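Local coordinates for glutamine amidotransferase domain-containing protein (Thermotoga maritima, PDB 1O1Y), which probably hydrolyses glutamine and passes the released ammonia to an acceptor not yet known, as a putative type 1 glutamine amidotransferase with a flavodoxin-like fold, at residues D202-K206 with K207-P211; R138-P141 with D142-V146. All blocks are in the same frame, centred on the assembly; numbering follows the deposited sequence.

Interaction 1. Residues D202-K206 with K207-P211; sequences DELEK and KKIDP
Glu203, Leu204 and Glu205, in the last turn of helix 201-206, meet Lys207, Lys208 and Ile209 in a Schellman motif that ends the helix and turns the chain toward helix 211-237. The backbone bonds come first. Lys207 N still donates to Glu203 O in the helical manner, whereas Lys208 leaves helical geometry with a positive phi. That change of hand swings Ile209 N back onto Leu204 O, a nearly straight bond of 3.0 Å with an N-H...O angle of 175°. Lys208 N turns to Glu205 O, also at 3.0 Å, but arrives from above the carbonyl plane rather than on a lone pair. Glu203 O, Leu204 O and Glu205 O are thus the acceptors of these three bonds.

The apolar part is small. CD2 of Leu204 reaches both CB and CG2 of Ile209, each at 3.8 Å, the two side chains crossing at about a right angle. Leu214 of helix 211-237 touches both, so the hydrophobic contact joins the end of one helix to the beginning of the next. Asp210 is the N-cap of that following helix, its OD1 accepting from Arg212 N.

Charge pairing occupies the flank turned toward strand 122-123, where Ile123 touches Glu203, Lys207 and Ile209. Lys207 is extended beyond CG, which passes 3.4 Å from Glu203 O, and Glu203 is stretched likewise, with CG opposite its own backbone N (chi1 172°). The ammonium has a second acidic partner in Glu121, and Trp149 NE1 donates to the same Glu203 oxygen that the lysine uses. Lys207 NZ approaches this atom, OE1, on its anti side, 23° out of the carboxylate plane, and closes the salt bridge at 2.8 Å.

Interaction 2. Residues R138-P141 with D142-V146; sequences REFP and DRLRV. With SO4 (sulfate ion), chain I; SO4 (sulfate ion), chain E; SO4 (sulfate ion), chain F; SO4 (sulfate ion), chain H.
Leu144 directs its two methyl groups at different neighbours in the preceding turn. CD2 lies 3.8 Å from Phe140 CD2, approaching the ring obliquely, while CD1 sits 3.8 Å from Pro141 CG and slightly farther from CD of the same ring. With CG trans to the leucine's backbone N (chi1 -175°), the branch swings toward the preceding residues, and a chi2 of 63° then splits the fork, CD1 to the proline and CD2 to the phenylalanine. Leu228 of helix 211-237 touches all three side chains, and Phe137 meets the Phe140 ring edge-to-face, so the packed side gathers Leu144, Phe140, Pro141, Phe137 and Leu228.

Pro141 and Asp142 lead into strand 143-150 of the large mixed sheet in this flavodoxin-like glutamine amidotransferase fold. The strand pairs antiparallel with strand 125-130, through backbone bonds between Leu144 and Val128 and between Val146 and Tyr126. Its alternation puts Leu144 against the helix, whereas Arg143 extends from the other face of the strand.

The other, solvent side of the turn has no comparable packing; a water and sulfate ions, probably from the crystallisation liquor, meet its polar groups. The water donates to Phe140 O and, at 2.8 Å, to Asp142 OD2, tying the carboxylate to the backbone two residues earlier. Asp142 N gives a short, straight bond to O4 of a sulfate (2.7 Å, N-H...O 173°). Arg143, extended from CG to NE, grips a second sulfate through both terminal nitrogens: NH1 binds O4 and NH2 binds O2 at 2.9 Å. At the far end of the turn, Arg138 NH1 donates to O2 of a separate sulfate at 3.1 Å.

Interaction 2 precedes interaction 1 along the chain, and their centres lie 28 Å apart, with nearest atoms about 12 Å from one another and no direct touch. Helix 211-237 connects them: residues 207-211 lead into its beginning, where Leu214 packs on interaction 1, while Leu228 farther along packs on interaction 2. The sheet supplies a second connection, since strand 143-150 starts in interaction 2 and continues to Trp149, which bonds to Glu203 of interaction 1. Neither contact includes Cys100, the cysteine found as its sulfonic acid. Interaction 1 is at the surface and interaction 2 is partly buried, their centres about 23 Å and 16 Å from that of the chain.

Interaction 1. Residues D202-K206 with K207-P211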
ATOM      1  N   ASP A 202     -18.474  -8.017  10.419  1.00 13.29           N
ATOM      2  CA  ASP A 202     -19.685  -7.212  10.684  1.00 14.08           C
ATOM      3  C   ASP A 202     -19.810  -6.012   9.752  1.00 11.79           C
ATOM      4  O   ASP A 202     -20.897  -5.648   9.353  1.00 10.03           O
ATOM      5  CB  ASP A 202     -19.734  -6.758  12.138  1.00 15.11           C
ATOM      6  CG  ASP A 202     -19.856  -7.900  13.083  1.00 20.97           C
ATOM      7  OD1 ASP A 202     -20.343  -8.984  12.666  1.00 37.12           O
ATOM      8  OD2 ASP A 202     -19.515  -7.806  14.283  1.00 42.34           O
ATOM      9  N   GLU A 203     -18.702  -5.396   9.402  1.00 11.91           N
ATOM     10  CA  GLU A 203     -18.705  -4.314   8.428  1.00 11.98           C
ATOM     11  C   GLU A 203     -19.165  -4.807   7.067  1.00 13.79           C
ATOM     12  O   GLU A 203     -19.957  -4.141   6.390  1.00 13.36           O
ATOM     13  CB  GLU A 203     -17.318  -3.677   8.282  1.00 12.87           C
ATOM     14  CG  GLU A 203     -17.226  -2.661   7.127  1.00 17.68           C
ATOM     15  CD  GLU A 203     -15.846  -2.031   6.921  1.00 30.16           C
ATOM     16  OE1 GLU A 203     -15.706  -1.176   6.005  1.00 27.25           O
ATOM     17  OE2 GLU A 203     -14.891  -2.417   7.645  1.00 26.61           O
ATOM     18  N   LEU A 204     -18.640  -5.967   6.653  1.00 11.28           N
ATOM     19  CA  LEU A 204     -19.098  -6.582   5.429  1.00 11.73           C
ATOM     20  C   LEU A 204     -20.595  -6.905   5.488  1.00 10.27           C
ATOM     21  O   LEU A 204     -21.294  -6.628   4.528  1.00 12.10           O
ATOM     22  CB  LEU A 204     -18.271  -7.834   5.088  1.00  9.24           C
ATOM     23  CG  LEU A 204     -16.834  -7.515   4.695  1.00 11.77           C
ATOM     24  CD1 LEU A 204     -16.038  -8.791   4.576  1.00 11.03           C
ATOM     25  CD2 LEU A 204     -16.765  -6.767   3.396  1.00 10.29           C
ATOM     26  N   GLU A 205     -21.087  -7.434   6.612  1.00  9.90           N
ATOM     27  CA  GLU A 205     -22.518  -7.722   6.762  1.00 10.58           C
ATOM     28  C   GLU A 205     -23.332  -6.430   6.670  1.00 11.74           C
ATOM     29  O   GLU A 205     -24.351  -6.396   5.981  1.00 11.06           O
ATOM     30  CB  GLU A 205     -22.887  -8.439   8.088  1.00 11.13           C
ATOM     31  CG  GLU A 205     -22.426  -9.869   8.201  1.00 15.14           C
ATOM     32  CD  GLU A 205     -22.760 -10.507   9.557  1.00 15.02           C
ATOM     33  OE1 GLU A 205     -23.300  -9.820  10.447  1.00 27.53           O
ATOM     34  OE2 GLU A 205     -22.476 -11.721   9.725  1.00 24.23           O
ATOM     35  N   LYS A 206     -22.893  -5.386   7.372  1.00 11.77           N
ATOM     36  CA  LYS A 206     -23.602  -4.093   7.414  1.00 13.84           C
ATOM     37  C   LYS A 206     -23.772  -3.551   5.985  1.00 12.83           C
ATOM     38  O   LYS A 206     -24.871  -3.120   5.607  1.00 14.36           O
ATOM     39  CB  LYS A 206     -22.830  -3.040   8.224  1.00 13.97           C
ATOM     40  CG  LYS A 206     -23.549  -1.693   8.364  1.00 18.84           C
ATOM     41  CD  LYS A 206     -22.939  -0.856   9.514  1.00 29.26           C
ATOM     42  CE  LYS A 206     -23.311   0.639   9.441  1.00 29.60           C
ATOM     43  NZ  LYS A 206     -24.505   0.925  10.260  1.00 28.81           N
ATOM     44  N   LYS A 207     -22.712  -3.682   5.211  1.00 12.26           N
ATOM     45  CA  LYS A 207     -22.639  -3.151   3.846  1.00 13.51           C
ATOM     46  C   LYS A 207     -23.170  -4.158   2.799  1.00 13.17           C
ATOM     47  O   LYS A 207     -23.203  -3.863   1.613  1.00 13.51           O
ATOM     48  CB  LYS A 207     -21.237  -2.737   3.528  1.00 13.85           C
ATOM     49  CG  LYS A 207     -20.784  -1.538   4.399  1.00 15.48           C
ATOM     50  CD  LYS A 207     -19.386  -1.062   4.134  1.00 17.15           C
ATOM     51  CE  LYS A 207     -19.112   0.213   5.011  1.00 20.64           C
ATOM     52  NZ  LYS A 207     -17.670   0.571   5.098  1.00 26.07           N
ATOM     53  N   LYS A 208     -23.583  -5.324   3.275  1.00 12.58           N
ATOM     54  CA  LYS A 208     -24.150  -6.374   2.437  1.00 13.82           C
ATOM     55  C   LYS A 208     -23.195  -6.755   1.288  1.00 14.79           C
ATOM     56  O   LYS A 208     -23.581  -6.860   0.129  1.00 16.31           O
ATOM     57  CB  LYS A 208     -25.568  -5.986   1.978  1.00 12.85           C
ATOM     58  CG  LYS A 208     -26.533  -5.762   3.144  1.00 11.47           C
ATOM     59  CD  LYS A 208     -28.002  -5.502   2.710  1.00 13.62           C
ATOM     60  CE  LYS A 208     -28.124  -4.196   1.924  1.00 20.22           C
ATOM     61  NZ  LYS A 208     -29.544  -3.974   1.500  1.00 11.44           N
ATOM     62  N   ILE A 209     -21.924  -6.962   1.630  1.00 13.47           N
ATOM     63  CA  ILE A 209     -20.890  -7.365   0.674  1.00 13.47           C
ATOM     64  C   ILE A 209     -20.615  -8.843   0.933  1.00 13.72           C
ATOM     65  O   ILE A 209     -20.391  -9.250   2.082  1.00 13.30           O
ATOM     66  CB  ILE A 209     -19.616  -6.508   0.863  1.00 13.32           C
ATOM     67  CG1 ILE A 209     -19.926  -5.050   0.560  1.00 18.21           C
ATOM     68  CG2 ILE A 209     -18.457  -6.968  -0.011  1.00 13.55           C
ATOM     69  CD1 ILE A 209     -18.750  -4.108   0.828  1.00 19.39           C
ATOM     70  N   ASP A 210     -20.716  -9.656  -0.121  1.00 12.27           N
ATOM     71  CA  ASP A 210     -20.637 -11.120  -0.021  1.00 12.58           C
ATOM     72  C   ASP A 210     -19.176 -11.558   0.132  1.00  9.48           C
ATOM     73  O   ASP A 210     -18.376 -11.429  -0.802  1.00 11.34           O
ATOM     74  CB  ASP A 210     -21.176 -11.751  -1.303  1.00 12.83           C
ATOM     75  CG  ASP A 210     -21.371 -13.234  -1.181  1.00 17.84           C
ATOM     76  OD1 ASP A 210     -20.706 -13.892  -0.358  1.00 15.74           O
ATOM     77  OD2 ASP A 210     -22.204 -13.835  -1.869  1.00 23.80           O
ATOM     78  N   PRO A 211     -18.827 -12.089   1.295  1.00  9.72           N
ATOM     79  CA  PRO A 211     -17.436 -12.476   1.559  1.00 11.66           C
ATOM     80  C   PRO A 211     -16.989 -13.695   0.722  1.00 11.49           C
ATOM     81  O   PRO A 211     -15.798 -13.770   0.407  1.00 12.07           O
ATOM     82  CB  PRO A 211     -17.436 -12.838   3.036  1.00 12.18           C
ATOM     83  CG  PRO A 211     -18.818 -13.042   3.409  1.00 13.69           C
ATOM     84  CD  PRO A 211     -19.713 -12.407   2.416  1.00 10.75           C
TER

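Interaction 2. Residues R138-P141 with D142-V146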
ATOM      1  N   ARG A 138       6.539  -1.704 -15.338  1.00 11.48           N
ATOM      2  CA  ARG A 138       6.639  -2.153 -16.708  1.00 14.34           C
ATOM      3  C   ARG A 138       5.977  -3.495 -16.998  1.00 13.58           C
ATOM      4  O   ARG A 138       5.422  -3.706 -18.085  1.00 13.78           O
ATOM      5  CB  ARG A 138       8.104  -2.172 -17.136  1.00 16.43           C
ATOM      6  CG  ARG A 138       8.361  -2.109 -18.636  1.00 26.66           C
ATOM      7  CD  ARG A 138       9.584  -1.178 -19.033  1.00 26.10           C
ATOM      8  NE  ARG A 138       9.474   0.249 -18.601  1.00 34.19           N
ATOM      9  CZ  ARG A 138      10.520   1.092 -18.472  1.00 26.73           C
ATOM     10  NH1 ARG A 138      11.753   0.681 -18.692  1.00 31.21           N
ATOM     11  NH2 ARG A 138      10.346   2.349 -18.093  1.00 39.31           N
ATOM     12  N   GLU A 139       5.973  -4.407 -16.030  1.00 11.93           N
ATOM     13  CA  GLU A 139       5.369  -5.720 -16.236  1.00 12.74           C
ATOM     14  C   GLU A 139       3.863  -5.709 -16.056  1.00 13.44           C
ATOM     15  O   GLU A 139       3.204  -6.724 -16.367  1.00 12.70           O
ATOM     16  CB  GLU A 139       5.929  -6.735 -15.242  0.65 13.49           C
ATOM     17  CG  GLU A 139       7.299  -7.243 -15.628  0.65 17.57           C
ATOM     18  CD  GLU A 139       8.365  -6.177 -15.547  0.65 24.78           C
ATOM     19  OE1 GLU A 139       9.099  -5.992 -16.548  0.65 22.89           O
ATOM     20  OE2 GLU A 139       8.467  -5.533 -14.472  0.65 30.39           O
ATOM     21  N   PHE A 140       3.305  -4.591 -15.570  1.00 11.93           N
ATOM     22  CA  PHE A 140       1.883  -4.552 -15.232  1.00 11.32           C
ATOM     23  C   PHE A 140       1.080  -4.347 -16.515  1.00 12.00           C
ATOM     24  O   PHE A 140       1.526  -3.644 -17.411  1.00 11.15           O
ATOM     25  CB  PHE A 140       1.576  -3.424 -14.237  1.00 14.02           C
ATOM     26  CG  PHE A 140       1.946  -3.735 -12.801  1.00 11.19           C
ATOM     27  CD1 PHE A 140       3.245  -4.036 -12.444  1.00  8.91           C
ATOM     28  CD2 PHE A 140       0.990  -3.638 -11.810  1.00 12.04           C
ATOM     29  CE1 PHE A 140       3.560  -4.300 -11.130  1.00 10.86           C
ATOM     30  CE2 PHE A 140       1.310  -3.885 -10.499  1.00 13.46           C
ATOM     31  CZ  PHE A 140       2.602  -4.244 -10.155  1.00 13.14           C
ATOM     32  N   PRO A 141      -0.126  -4.918 -16.597  1.00 10.52           N
ATOM     33  CA  PRO A 141      -0.949  -4.768 -17.807  1.00 12.43           C
ATOM     34  C   PRO A 141      -1.686  -3.417 -17.822  1.00 12.05           C
ATOM     35  O   PRO A 141      -1.659  -2.685 -16.823  1.00 12.42           O
ATOM     36  CB  PRO A 141      -1.942  -5.911 -17.680  1.00 12.54           C
ATOM     37  CG  PRO A 141      -2.179  -5.999 -16.240  1.00 13.95           C
ATOM     38  CD  PRO A 141      -0.783  -5.800 -15.622  1.00 11.78           C
ATOM     39  N   ASP A 142      -2.311  -3.103 -18.951  1.00 10.89           N
ATOM     40  CA  ASP A 142      -3.041  -1.852 -19.110  1.00 11.63           C
ATOM     41  C   ASP A 142      -4.263  -1.769 -18.202  1.00 11.81           C
ATOM     42  O   ASP A 142      -4.624  -0.678 -17.753  1.00 10.31           O
ATOM     43  CB  ASP A 142      -3.490  -1.700 -20.559  1.00 11.16           C
ATOM     44  CG  ASP A 142      -2.338  -1.422 -21.501  1.00 14.19           C
ATOM     45  OD1 ASP A 142      -2.547  -1.562 -22.723  1.00  9.63           O
ATOM     46  OD2 ASP A 142      -1.211  -1.063 -21.083  1.00 12.32           O
ATOM     47  N   ARG A 143      -4.888  -2.921 -17.940  1.00 10.11           N
ATOM     48  CA  ARG A 143      -6.126  -2.965 -17.164  1.00 11.54           C
ATOM     49  C   ARG A 143      -6.054  -4.157 -16.238  1.00 10.97           C
ATOM     50  O   ARG A 143      -5.858  -5.277 -16.708  1.00 13.40           O
ATOM     51  CB  ARG A 143      -7.268  -3.056 -18.142  1.00 10.79           C
ATOM     52  CG  ARG A 143      -8.730  -3.189 -17.663  1.00 16.05           C
ATOM     53  CD  ARG A 143      -9.587  -3.403 -18.889  1.00 18.57           C
ATOM     54  NE  ARG A 143     -11.025  -3.609 -18.734  1.00 20.66           N
ATOM     55  CZ  ARG A 143     -11.630  -4.751 -18.877  1.00 16.55           C
ATOM     56  NH1 ARG A 143     -12.939  -4.781 -18.749  1.00 26.21           N
ATOM     57  NH2 ARG A 143     -10.951  -5.896 -19.082  1.00 14.66           N
ATOM     58  N   LEU A 144      -6.170  -3.911 -14.939  1.00 11.17           N
ATOM     59  CA  LEU A 144      -5.805  -4.904 -13.897  1.00 10.97           C
ATOM     60  C   LEU A 144      -6.930  -4.922 -12.857  1.00 12.13           C
ATOM     61  O   LEU A 144      -7.335  -3.858 -12.352  1.00 11.08           O
ATOM     62  CB  LEU A 144      -4.463  -4.466 -13.231  1.00 12.76           C
ATOM     63  CG  LEU A 144      -3.838  -5.431 -12.193  1.00 15.61           C
ATOM     64  CD1 LEU A 144      -3.435  -6.798 -12.786  1.00 19.85           C
ATOM     65  CD2 LEU A 144      -2.647  -4.790 -11.555  1.00 21.82           C
ATOM     66  N   ARG A 145      -7.365  -6.119 -12.486  1.00 11.37           N
ATOM     67  CA  ARG A 145      -8.292  -6.277 -11.373  1.00 12.22           C
ATOM     68  C   ARG A 145      -7.530  -6.336 -10.069  1.00 12.31           C
ATOM     69  O   ARG A 145      -6.609  -7.128  -9.900  1.00 12.18           O
ATOM     70  CB  ARG A 145      -9.106  -7.533 -11.562  1.00 13.60           C
ATOM     71  CG  ARG A 145     -10.279  -7.598 -10.661  1.00 20.44           C
ATOM     72  CD  ARG A 145     -11.170  -8.838 -10.898  1.00 21.16           C
ATOM     73  NE  ARG A 145     -11.946  -8.731 -12.129  0.65 24.57           N
ATOM     74  CZ  ARG A 145     -11.716  -9.398 -13.257  0.65 15.28           C
ATOM     75  NH1 ARG A 145     -10.705 -10.269 -13.367  0.65 22.89           N
ATOM     76  NH2 ARG A 145     -12.537  -9.226 -14.288  0.65 17.62           N
ATOM     77  N   VAL A 146      -7.894  -5.437  -9.157  1.00 10.30           N
ATOM     78  CA  VAL A 146      -7.217  -5.292  -7.877  1.00 10.49           C
ATOM     79  C   VAL A 146      -8.217  -5.170  -6.723  1.00 10.85           C
ATOM     80  O   VAL A 146      -9.448  -4.949  -6.920  1.00 11.05           O
ATOM     81  CB  VAL A 146      -6.291  -4.053  -7.871  1.00 10.17           C
ATOM     82  CG1 VAL A 146      -5.278  -4.140  -8.968  1.00 12.64           C
ATOM     83  CG2 VAL A 146      -7.106  -2.766  -7.924  1.00 10.31           C
TER
HETATM   84  S   SO4 I 408      -1.473  -5.901 -21.808  0.50 17.48           S
HETATM   85  O1  SO4 I 408      -1.837  -7.149 -21.166  0.50 24.24           O
HETATM   86  O2  SO4 I 408      -1.859  -5.871 -23.238  0.50 11.96           O
HETATM   87  O3  SO4 I 408      -0.033  -5.719 -21.712  0.50 33.91           O
HETATM   88  O4  SO4 I 408      -2.004  -4.858 -21.031  0.50  6.43           O
HETATM   89  S   SO4 E 404     -13.630  -8.652 -18.275  0.50 16.94           S
HETATM   90  O1  SO4 E 404     -14.298  -9.549 -19.190  0.50 16.20           O
HETATM   91  O2  SO4 E 404     -12.258  -8.505 -18.665  0.50 11.81           O
HETATM   92  O3  SO4 E 404     -13.709  -9.117 -16.900  0.50 21.37           O
HETATM   93  O4  SO4 E 404     -14.375  -7.414 -18.257  0.50 12.02           O
HETATM   94  S   SO4 F 405      13.217  -2.581 -18.547  0.50 11.58           S
HETATM   95  O1  SO4 F 405      12.350  -3.696 -18.555  0.50 11.17           O
HETATM   96  O2  SO4 F 405      13.024  -1.906 -19.824  0.50 19.15           O
HETATM   97  O3  SO4 F 405      14.611  -2.901 -18.504  0.50 10.72           O
HETATM   98  O4  SO4 F 405      12.903  -1.761 -17.441  0.50 10.21           O
HETATM   99  S   SO4 H 407      -9.734 -12.830 -17.067  0.50 24.15           S
HETATM  100  O1  SO4 H 407     -10.023 -14.210 -17.443  0.50 12.16           O
HETATM  101  O2  SO4 H 407      -8.309 -12.561 -17.216  0.50 33.33           O
HETATM  102  O3  SO4 H 407     -10.057 -12.481 -15.669  0.50 20.70           O
HETATM  103  O4  SO4 H 407     -10.404 -11.972 -18.025  0.50 24.57           O
HETATM  104  O   HOH W   1       0.951  -2.523 -20.096  1.00 36.12           O